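Local structure of autoinducer 2-binding protein LsrB (Clostridium saccharobutylicum DSM 13864, 6DSP) at residues Trp158-Ala163 and Ile221-Thr226. The protein binds the quorum-sensing signal autoinducer-2 in its (2R,4S)-tetrahydroxytetrahydrofuran form, as a solute-binding receptor of the LsrB type. Residues are numbered along the deposited sequence; the frame is centred on the assembly and turned at random.
With PAV ((2R,4S)-2-methyl-2,3,3,4-tetrahydroxytetrahydrofuran), chain C.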
loop_
_atom_site.group_PDB
_atom_site.type_symbol
_atom_site.label_atom_id
_atom_site.label_comp_id
_atom_site.label_asym_id
_atom_site.label_seq_id
_atom_site.Cartn_x
_atom_site.Cartn_y
_atom_site.Cartn_z
ATOM N N TRP A 158 -15.422 -2.789 3.875
ATOM C CA TRP A 158 -14.009 -2.440 3.785
ATOM C C TRP A 158 -13.581 -1.705 5.059
ATOM O O TRP A 158 -14.349 -0.902 5.615
ATOM C CB TRP A 158 -13.751 -1.510 2.584
ATOM C CG TRP A 158 -14.065 -2.108 1.252
ATOM C CD1 TRP A 158 -15.304 -2.308 0.711
ATOM C CD2 TRP A 158 -13.119 -2.523 0.267
ATOM N NE1 TRP A 158 -15.175 -2.860 -0.548
ATOM C CE2 TRP A 158 -13.845 -2.994 -0.845
ATOM C CE3 TRP A 158 -11.724 -2.538 0.214
ATOM C CZ2 TRP A 158 -13.220 -3.513 -1.983
ATOM C CZ3 TRP A 158 -11.101 -3.036 -0.905
ATOM C CH2 TRP A 158 -11.840 -3.503 -2.000
ATOM N N HIS A 159 -12.376 -2.017 5.535
ATOM C CA HIS A 159 -11.756 -1.377 6.713
ATOM C C HIS A 159 -10.336 -1.009 6.303
ATOM O O HIS A 159 -9.507 -1.891 6.054
ATOM C CB HIS A 159 -11.755 -2.353 7.903
ATOM C CG HIS A 159 -11.008 -1.849 9.111
ATOM N ND1 HIS A 159 -10.778 -2.642 10.220
ATOM C CD2 HIS A 159 -10.402 -0.656 9.365
ATOM C CE1 HIS A 159 -10.070 -1.958 11.109
ATOM N NE2 HIS A 159 -9.827 -0.755 10.614
ATOM N N TYR A 160 -10.063 0.290 6.194
ATOM C CA TYR A 160 -8.711 0.708 5.805
ATOM C C TYR A 160 -8.368 2.016 6.517
ATOM O O TYR A 160 -8.932 2.333 7.567
ATOM C CB TYR A 160 -8.526 0.650 4.284
ATOM C CG TYR A 160 -9.466 1.432 3.401
ATOM C CD1 TYR A 160 -10.728 0.949 3.081
ATOM C CD2 TYR A 160 -9.048 2.631 2.824
ATOM C CE1 TYR A 160 -11.541 1.636 2.178
ATOM C CE2 TYR A 160 -9.876 3.322 1.950
ATOM C CZ TYR A 160 -11.116 2.810 1.635
ATOM O OH TYR A 160 -11.929 3.449 0.741
ATOM N N SER A 161 -7.397 2.751 5.971
ATOM C CA SER A 161 -6.808 3.870 6.704
ATOM C C SER A 161 -7.691 5.111 6.731
ATOM O O SER A 161 -8.010 5.621 7.803
ATOM C CB SER A 161 -5.429 4.188 6.148
ATOM O OG SER A 161 -5.492 4.589 4.784
ATOM N N ASN A 162 -8.017 5.666 5.568
ATOM C CA ASN A 162 -8.713 6.944 5.531
ATOM C C ASN A 162 -9.338 7.131 4.150
ATOM O O ASN A 162 -8.986 6.440 3.185
ATOM C CB ASN A 162 -7.780 8.116 5.931
ATOM C CG ASN A 162 -6.743 8.439 4.842
ATOM O OD1 ASN A 162 -7.102 8.886 3.771
ATOM N ND2 ASN A 162 -5.452 8.178 5.116
ATOM N N ALA A 163 -10.248 8.112 4.055
ATOM C CA ALA A 163 -11.108 8.300 2.903
ATOM C C ALA A 163 -10.418 9.030 1.752
ATOM O O ALA A 163 -11.026 9.143 0.683
ATOM C CB ALA A 163 -12.340 9.102 3.305
ATOM N N ILE A 221 -12.755 -6.712 4.366
ATOM C CA ILE A 221 -11.609 -6.514 3.474
ATOM C C ILE A 221 -10.773 -5.392 4.076
ATOM O O ILE A 221 -11.203 -4.237 4.092
ATOM C CB ILE A 221 -12.048 -6.153 2.039
ATOM C CG1 ILE A 221 -13.002 -7.236 1.459
ATOM C CG2 ILE A 221 -10.817 -5.990 1.164
ATOM C CD1 ILE A 221 -13.616 -6.807 0.122
ATOM N N CYS A 222 -9.575 -5.735 4.534
ATOM C CA CYS A 222 -8.714 -4.807 5.280
ATOM C C CYS A 222 -7.512 -4.429 4.417
ATOM O O CYS A 222 -6.403 -4.936 4.636
ATOM C CB CYS A 222 -8.255 -5.482 6.571
ATOM S SG CYS A 222 -9.659 -5.869 7.644
ATOM N N ASN A 223 -7.731 -3.527 3.440
ATOM C CA ASN A 223 -6.696 -3.125 2.489
ATOM C C ASN A 223 -5.742 -2.073 3.054
ATOM O O ASN A 223 -5.536 -1.013 2.458
ATOM C CB ASN A 223 -7.325 -2.636 1.177
ATOM C CG ASN A 223 -8.439 -1.594 1.397
ATOM O OD1 ASN A 223 -9.315 -1.768 2.258
ATOM N ND2 ASN A 223 -8.436 -0.555 0.581
ATOM N N ASP A 224 -5.157 -2.381 4.215
ATOM C CA ASP A 224 -4.241 -1.491 4.914
ATOM C C ASP A 224 -3.465 -2.324 5.929
ATOM O O ASP A 224 -4.036 -3.173 6.619
ATOM C CB ASP A 224 -5.005 -0.373 5.608
ATOM C CG ASP A 224 -4.101 0.426 6.541
ATOM O OD1 ASP A 224 -3.275 1.210 6.013
ATOM O OD2 ASP A 224 -4.180 0.222 7.777
ATOM N N SER A 225 -2.159 -2.048 6.037
ATOM C CA SER A 225 -1.238 -2.834 6.848
ATOM C C SER A 225 -1.455 -2.689 8.360
ATOM O O SER A 225 -0.870 -3.468 9.121
ATOM C CB SER A 225 0.210 -2.535 6.505
ATOM O OG SER A 225 0.547 -1.231 6.899
ATOM N N THR A 226 -2.237 -1.703 8.797
ATOM C CA THR A 226 -2.634 -1.558 10.189
ATOM C C THR A 226 -4.020 -2.140 10.416
ATOM O O THR A 226 -4.253 -2.866 11.394
ATOM C CB THR A 226 -2.632 -0.067 10.613
ATOM O OG1 THR A 226 -1.400 0.548 10.244
ATOM C CG2 THR A 226 -2.762 0.051 12.101
HETATM O O2 PAV C . -2.048 -1.682 2.122
HETATM C C2 PAV C . -0.797 -1.049 2.459
HETATM C C1 PAV C . 0.340 -2.066 2.702
HETATM O O5 PAV C . -1.046 -0.481 3.862
HETATM C C5 PAV C . -0.182 0.558 4.028
HETATM C C4 PAV C . 0.480 0.840 2.667
HETATM O O4 PAV C . 0.507 2.241 2.406
HETATM C C3 PAV C . -0.409 0.031 1.717
HETATM O O3 PAV C . 0.321 -0.384 0.595
HETATM O O13 PAV C . -1.538 0.789 1.345
#
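Trp-158 and Ile-221 form a parallel beta bridge where strands 155-160 and 219-222 run side by side. His-159 N donates to Ile-221 O at 2.9 Å, nearly straight at 169°. Cys-222 CA adds a CA-H...O contact to His-159 O at 3.1 Å. The two bridge side chains lie alongside each other. Ile-221 CG2 sits over one face of the indole, 3.6 Å from Trp-158 CZ3, a CH-pi contact.

Packing is tight around Asn-223, the centre of an inverse gamma turn. Its CG stands between its own N and carbonyl carbon (chi1 50°), and this turns the amide back toward strand 155-160. The amide sits in the corner made by the indole edge and the phenol face. Asn-223 OD1 meets the edge of the Trp-158 indole, 3.3 Å from CE3, with the planes 79° apart. OD1 is also 3.2 Å from Tyr-160 CD1. Asn-223 ND2 lies over one face of Tyr-160, 3.6 Å from CG and off-centre. OD1 is buried and has no hydrogen-bonding partner in the model.

Beyond Tyr-160 the segments spread apart. Ser-161 CB still approaches Asp-224 OD1 at 3.7 Å, but Ala-163 is exposed and does not touch 221-226. Asp-224 OD2 caps helix 227-237, accepting from Thr-226 N and Ala-227 N. Asp-224 OD1 accepts from Gln-168 NE2, which also binds the ligand. Ser-225 N donates to PAV O5 at 2.9 Å. The loop after strand 219-222 thus supplies part of the autoinducer-2 pocket. Van der Waals and ring contacts, not a bond to OD1, hold the Asn-223 amide here, and the Asp-224 cap probably helps position Ser-225 N for the ligand.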